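Local coordinates for protein glycosyl hydrolase (Rhizobium leguminosarum bv. trifolii, PDB 5NDX) that probably hydrolyses O-glycosidic bonds as a family 39 glycosyl hydrolase and bacterial orthologue of human alpha-L-iduronidase, at residues L82-L96 with R130-T144. The protein carries 2 engineered substitutions. Residues are numbered along the deposited sequence; the frame is centred on the assembly and turned at random.
With 8U8 ((2~{R},3~{S},4~{S},5~{R},6~{S})-6-(4-methyl-2-oxidanylidene-chromen-7-yl)oxy-3,4,5-tris(oxidanyl)oxane-2-carboxylic acid), chain N.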
# COMPACT_ATOMS: atom_id res chain seq x y z
N LEU A 82 12.60 5.58 11.90
CA LEU A 82 11.82 4.48 12.44
C LEU A 82 10.71 4.96 13.33
O LEU A 82 9.60 4.40 13.28
CB LEU A 82 12.68 3.45 13.14
CG LEU A 82 13.73 2.81 12.22
CD1 LEU A 82 14.62 1.86 12.99
CD2 LEU A 82 13.06 2.08 11.06
N ASP A 83 10.95 6.00 14.14
CA ASP A 83 9.90 6.50 15.02
C ASP A 83 8.68 6.98 14.23
O ASP A 83 7.56 6.74 14.66
CB ASP A 83 10.37 7.66 15.88
CG ASP A 83 11.25 7.25 17.04
OD1 ASP A 83 11.44 6.06 17.37
OD2 ASP A 83 11.81 8.19 17.61
N VAL A 84 8.87 7.66 13.10
CA VAL A 84 7.71 8.09 12.31
C VAL A 84 6.90 6.93 11.76
O VAL A 84 5.70 7.07 11.65
CB VAL A 84 7.91 9.01 11.04
CG1 VAL A 84 7.78 10.42 11.42
CG2 VAL A 84 9.09 8.70 10.17
N MET A 85 7.56 5.86 11.35
CA MET A 85 6.83 4.67 10.93
C MET A 85 5.98 4.10 12.07
O MET A 85 4.78 3.98 11.92
CB MET A 85 7.75 3.58 10.43
CG MET A 85 8.59 3.95 9.23
SD MET A 85 9.28 2.39 8.65
CE MET A 85 10.56 3.10 7.70
N ILE A 86 6.62 3.82 13.21
CA ILE A 86 5.95 3.22 14.39
C ILE A 86 4.77 4.07 14.87
O ILE A 86 3.69 3.56 15.12
CB ILE A 86 6.95 2.95 15.54
CG1 ILE A 86 7.76 1.65 15.33
CG2 ILE A 86 6.23 2.68 16.87
CD1 ILE A 86 8.14 1.24 13.94
N GLU A 87 4.96 5.36 14.94
CA GLU A 87 3.94 6.30 15.31
C GLU A 87 2.70 6.27 14.36
O GLU A 87 1.60 6.54 14.79
CB GLU A 87 4.60 7.67 15.31
CG GLU A 87 3.72 8.81 15.76
CD GLU A 87 4.26 10.19 15.37
OE1 GLU A 87 5.40 10.31 14.84
OE2 GLU A 87 3.51 11.16 15.60
N HIS A 88 2.88 5.91 13.09
CA HIS A 88 1.72 5.79 12.17
C HIS A 88 1.28 4.35 11.92
O HIS A 88 0.64 4.07 10.90
CB HIS A 88 2.04 6.52 10.88
CG HIS A 88 2.15 7.98 11.09
ND1 HIS A 88 3.35 8.59 11.37
CD2 HIS A 88 1.20 8.93 11.19
CE1 HIS A 88 3.14 9.88 11.57
NE2 HIS A 88 1.85 10.12 11.47
N ARG A 89 1.63 3.44 12.84
CA ARG A 89 1.25 2.05 12.80
C ARG A 89 1.76 1.36 11.56
O ARG A 89 1.06 0.58 10.95
CB ARG A 89 -0.29 1.91 12.95
CG ARG A 89 -0.85 2.67 14.18
CD ARG A 89 -2.32 2.34 14.45
NE ARG A 89 -3.21 2.82 13.37
CZ ARG A 89 -3.82 4.01 13.32
NH1 ARG A 89 -3.66 4.89 14.30
NH2 ARG A 89 -4.61 4.34 12.28
N LEU A 90 2.98 1.67 11.17
CA LEU A 90 3.63 1.03 10.06
C LEU A 90 4.85 0.28 10.59
O LEU A 90 5.43 0.69 11.59
CB LEU A 90 4.00 2.07 9.03
CG LEU A 90 2.73 2.70 8.41
CD1 LEU A 90 3.06 3.98 7.70
CD2 LEU A 90 2.01 1.72 7.47
N LYS A 91 5.21 -0.80 9.92
CA LYS A 91 6.36 -1.60 10.26
C LYS A 91 7.36 -1.58 9.14
O LYS A 91 6.98 -1.64 7.99
CB LYS A 91 5.92 -3.04 10.49
CG LYS A 91 4.90 -3.14 11.64
CD LYS A 91 4.25 -4.47 11.73
CE LYS A 91 3.15 -4.51 12.81
NZ LYS A 91 3.79 -4.30 14.12
N PRO A 92 8.65 -1.60 9.46
CA PRO A 92 9.59 -1.68 8.37
C PRO A 92 9.73 -3.10 7.78
O PRO A 92 9.81 -4.11 8.50
CB PRO A 92 10.90 -1.22 9.02
CG PRO A 92 10.73 -1.55 10.43
CD PRO A 92 9.32 -1.21 10.72
N PHE A 93 9.76 -3.14 6.46
CA PHE A 93 10.26 -4.27 5.71
C PHE A 93 11.71 -3.82 5.48
O PHE A 93 11.99 -3.05 4.57
CB PHE A 93 9.45 -4.47 4.43
CG PHE A 93 9.80 -5.67 3.60
CD1 PHE A 93 10.72 -6.62 4.01
CD2 PHE A 93 9.19 -5.84 2.36
CE1 PHE A 93 11.04 -7.71 3.20
CE2 PHE A 93 9.51 -6.92 1.55
CZ PHE A 93 10.42 -7.87 1.98
N PHE A 94 12.57 -4.22 6.44
CA PHE A 94 13.84 -3.56 6.74
C PHE A 94 14.93 -4.19 5.88
O PHE A 94 15.38 -5.30 6.17
CB PHE A 94 14.17 -3.76 8.24
CG PHE A 94 15.19 -2.80 8.80
CD1 PHE A 94 16.47 -2.70 8.26
CD2 PHE A 94 14.89 -2.02 9.89
CE1 PHE A 94 17.39 -1.80 8.78
CE2 PHE A 94 15.82 -1.12 10.41
CZ PHE A 94 17.07 -1.03 9.86
N GLU A 95 15.33 -3.48 4.84
CA GLU A 95 16.43 -3.91 4.01
C GLU A 95 17.71 -3.53 4.73
O GLU A 95 17.90 -2.35 5.10
CB GLU A 95 16.42 -3.25 2.64
CG GLU A 95 15.13 -3.49 1.87
CD GLU A 95 15.07 -2.64 0.61
OE1 GLU A 95 14.69 -1.43 0.72
OE2 GLU A 95 15.45 -3.18 -0.45
N LEU A 96 18.56 -4.52 4.94
CA LEU A 96 19.83 -4.30 5.65
C LEU A 96 20.82 -3.73 4.62
O LEU A 96 21.60 -4.44 4.01
CB LEU A 96 20.31 -5.60 6.27
CG LEU A 96 19.40 -6.09 7.40
CD1 LEU A 96 19.73 -7.52 7.84
CD2 LEU A 96 19.38 -5.15 8.59
N ARG A 130 14.20 0.06 22.30
CA ARG A 130 13.44 1.31 22.14
C ARG A 130 11.95 1.05 22.00
O ARG A 130 11.14 1.77 22.58
CB ARG A 130 13.95 2.07 20.88
CG ARG A 130 13.49 3.50 20.72
CD ARG A 130 14.05 4.06 19.39
NE ARG A 130 13.66 5.44 19.17
CZ ARG A 130 14.23 6.49 19.77
NH1 ARG A 130 15.18 6.32 20.66
NH2 ARG A 130 13.83 7.73 19.52
N TYR A 131 11.58 0.03 21.23
CA TYR A 131 10.17 -0.26 20.95
C TYR A 131 9.61 -1.50 21.61
O TYR A 131 8.41 -1.69 21.57
CB TYR A 131 9.96 -0.43 19.44
CG TYR A 131 10.48 0.70 18.60
CD1 TYR A 131 10.07 2.00 18.85
CD2 TYR A 131 11.35 0.46 17.56
CE1 TYR A 131 10.57 3.06 18.07
CE2 TYR A 131 11.84 1.49 16.79
CZ TYR A 131 11.44 2.79 17.03
OH TYR A 131 11.95 3.80 16.26
N GLY A 132 10.45 -2.34 22.20
CA GLY A 132 10.01 -3.65 22.70
C GLY A 132 10.31 -4.73 21.68
O GLY A 132 10.23 -4.50 20.43
N MET A 133 10.69 -5.90 22.19
CA MET A 133 11.00 -7.02 21.32
C MET A 133 9.75 -7.59 20.62
O MET A 133 9.87 -8.11 19.53
CB MET A 133 11.82 -8.11 22.07
CG MET A 133 13.35 -7.78 22.27
SD MET A 133 14.56 -7.73 20.88
CE MET A 133 14.33 -9.17 19.82
N ASP A 134 8.58 -7.48 21.22
CA ASP A 134 7.36 -7.83 20.52
C ASP A 134 7.24 -7.02 19.19
O ASP A 134 7.01 -7.63 18.15
CB ASP A 134 6.13 -7.62 21.41
CG ASP A 134 5.98 -8.71 22.49
OD1 ASP A 134 6.76 -9.72 22.46
OD2 ASP A 134 5.09 -8.57 23.36
N GLU A 135 7.52 -5.70 19.22
CA GLU A 135 7.49 -4.85 18.02
C GLU A 135 8.49 -5.35 17.01
O GLU A 135 8.10 -5.59 15.86
CB GLU A 135 7.69 -3.35 18.31
CG GLU A 135 7.80 -2.44 17.07
CD GLU A 135 6.54 -2.38 16.21
OE1 GLU A 135 5.45 -2.54 16.75
OE2 GLU A 135 6.62 -2.20 14.98
N LEU A 136 9.73 -5.57 17.43
CA LEU A 136 10.77 -6.06 16.52
C LEU A 136 10.43 -7.35 15.78
O LEU A 136 10.74 -7.52 14.58
CB LEU A 136 12.11 -6.26 17.25
CG LEU A 136 13.26 -5.34 16.91
CD1 LEU A 136 13.90 -5.75 15.65
CD2 LEU A 136 12.83 -3.89 16.80
N ARG A 137 9.84 -8.26 16.51
CA ARG A 137 9.49 -9.54 15.98
C ARG A 137 8.37 -9.46 14.95
O ARG A 137 8.13 -10.45 14.33
CB ARG A 137 9.07 -10.51 17.11
CG ARG A 137 10.26 -11.04 17.90
CD ARG A 137 9.80 -11.93 19.05
NE ARG A 137 10.45 -11.57 20.31
CZ ARG A 137 11.34 -12.30 20.99
NH1 ARG A 137 11.78 -13.48 20.55
NH2 ARG A 137 11.83 -11.84 22.14
N THR A 138 7.64 -8.35 14.85
CA THR A 138 6.63 -8.17 13.79
C THR A 138 7.26 -7.64 12.48
O THR A 138 6.54 -7.53 11.46
CB THR A 138 5.48 -7.23 14.22
OG1 THR A 138 5.96 -5.88 14.34
CG2 THR A 138 4.74 -7.74 15.55
N TRP A 139 8.58 -7.35 12.49
CA TRP A 139 9.24 -6.81 11.31
C TRP A 139 9.75 -7.95 10.45
O TRP A 139 9.71 -9.10 10.89
CB TRP A 139 10.39 -5.93 11.68
CG TRP A 139 10.03 -4.72 12.48
CD1 TRP A 139 8.83 -4.36 12.95
CD2 TRP A 139 10.96 -3.74 12.96
NE1 TRP A 139 8.93 -3.19 13.69
CE2 TRP A 139 10.23 -2.79 13.69
CE3 TRP A 139 12.34 -3.54 12.76
CZ2 TRP A 139 10.84 -1.68 14.27
CZ3 TRP A 139 12.93 -2.42 13.34
CH2 TRP A 139 12.19 -1.52 14.08
N TYR A 140 10.11 -7.65 9.20
CA TYR A 140 10.84 -8.59 8.33
C TYR A 140 12.13 -7.90 7.93
O TYR A 140 12.12 -6.72 7.67
CB TYR A 140 10.03 -9.04 7.11
CG TYR A 140 8.82 -9.83 7.51
CD1 TYR A 140 7.66 -9.19 7.88
CD2 TYR A 140 8.86 -11.21 7.58
CE1 TYR A 140 6.55 -9.92 8.33
CE2 TYR A 140 7.74 -11.96 8.00
CZ TYR A 140 6.60 -11.32 8.40
OH TYR A 140 5.49 -12.07 8.83
N PHE A 141 13.23 -8.65 7.91
CA PHE A 141 14.52 -8.15 7.48
C PHE A 141 14.87 -8.80 6.17
O PHE A 141 14.58 -9.97 5.97
CB PHE A 141 15.60 -8.48 8.51
CG PHE A 141 15.41 -7.75 9.79
CD1 PHE A 141 15.94 -6.47 9.94
CD2 PHE A 141 14.59 -8.28 10.77
CE1 PHE A 141 15.72 -5.76 11.12
CE2 PHE A 141 14.34 -7.57 11.93
CZ PHE A 141 14.91 -6.31 12.10
N GLU A 142 15.50 -8.01 5.31
CA GLU A 142 15.82 -8.43 3.95
C GLU A 142 17.23 -8.04 3.58
O GLU A 142 17.75 -7.03 4.06
CB GLU A 142 14.90 -7.72 2.92
CG GLU A 142 14.77 -8.51 1.65
CD GLU A 142 13.92 -7.84 0.59
OE1 GLU A 142 13.73 -6.63 0.68
OE2 GLU A 142 13.47 -8.52 -0.34
N THR A 143 17.80 -8.81 2.68
CA THR A 143 19.04 -8.39 2.03
C THR A 143 18.87 -7.09 1.24
O THR A 143 17.77 -6.70 0.81
CB THR A 143 19.50 -9.34 0.93
OG1 THR A 143 18.43 -9.45 -0.03
CG2 THR A 143 19.87 -10.66 1.48
N THR A 144 20.03 -6.49 1.02
CA THR A 144 20.23 -5.25 0.33
C THR A 144 19.70 -5.46 -1.04
O THR A 144 19.87 -6.54 -1.66
CB THR A 144 21.77 -4.85 0.28
OG1 THR A 144 21.94 -3.43 0.18
CG2 THR A 144 22.51 -5.55 -0.87
C15 8U8 N . 8.64 -10.51 3.83
C13 8U8 N . 7.68 -11.41 4.31
C14 8U8 N . 8.01 -12.75 4.47
C16 8U8 N . 7.09 -13.63 5.02
O9 8U8 N . 7.37 -14.82 5.10
O8 8U8 N . 5.84 -13.20 5.34
C11 8U8 N . 5.52 -11.90 5.24
C10 8U8 N . 4.27 -11.56 5.68
C12 8U8 N . 6.42 -10.98 4.72
C7 8U8 N . 6.01 -9.64 4.67
C8 8U8 N . 4.74 -9.29 5.11
C9 8U8 N . 3.86 -10.24 5.63
O2 8U8 N . 2.62 -9.84 6.07
C5 8U8 N . 1.90 -10.68 7.00
O1 8U8 N . 1.20 -11.57 6.11
C1 8U8 N . 0.24 -12.49 6.67
C6 8U8 N . 0.93 -13.54 7.62
O7 8U8 N . 2.14 -13.80 7.45
O6 8U8 N . 0.24 -14.00 8.54
C2 8U8 N . -0.79 -11.64 7.41
O5 8U8 N . -1.85 -12.45 8.00
C3 8U8 N . -0.09 -10.77 8.48
O4 8U8 N . -1.07 -9.95 9.06
C4 8U8 N . 0.96 -9.87 7.82
O3 8U8 N . 1.70 -9.13 8.80
O HOH W 1 4.65 -0.57 14.13
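Pro92 CG sits over the centre of the six-membered ring of Trp139, 3.4 Å from its centroid and 14° off the normal, a CH-pi contact; Leu136 CD2 covers the opposite face towards the rim. At the indole edge, NE1 donates to Glu135 OE2 (2.8 Å), which also accepts from a water bridging to Leu90 O. The Tyr131 ring is likewise sandwiched, Ile86 CG1 over its centre and Arg130 CG on the other face. Its OH donates to Asp83 OD1 (2.6 Å) from the anti side, leaving both syn lone pairs to Arg130, whose NE and NH2 grip the carboxylate side-on, the two planes 11° apart. Arg130 reaches it with its chain extended from CG to NE.

The Asp83 and Ile86 contacts with Arg130 and Tyr131 join helix 76-87 to the end of helix 110-131, while Trp139, just before strand 140-142, packs on Pro92 of strand 91-95, its parallel neighbour in the eight-stranded TIM barrel. Phe94 N to Tyr140 O, Glu142 N to Phe94 O and Leu96 N to Glu142 O, each 2.8 Å, set the strand register. A leucine in place of Trp139 would probably leave Pro92 without its aromatic platform and Glu135 OE2 without the indole N-H. Glu95 and Glu142 approach to 4.0 Å (OE2 to OE1), and Arg57 bridges both carboxylates. On the ligand side, one face of Tyr140 carries the coumarin of 8U8, Tyr140 CZ lying 3.4 Å from C11, while Phe93 CZ meets its C15.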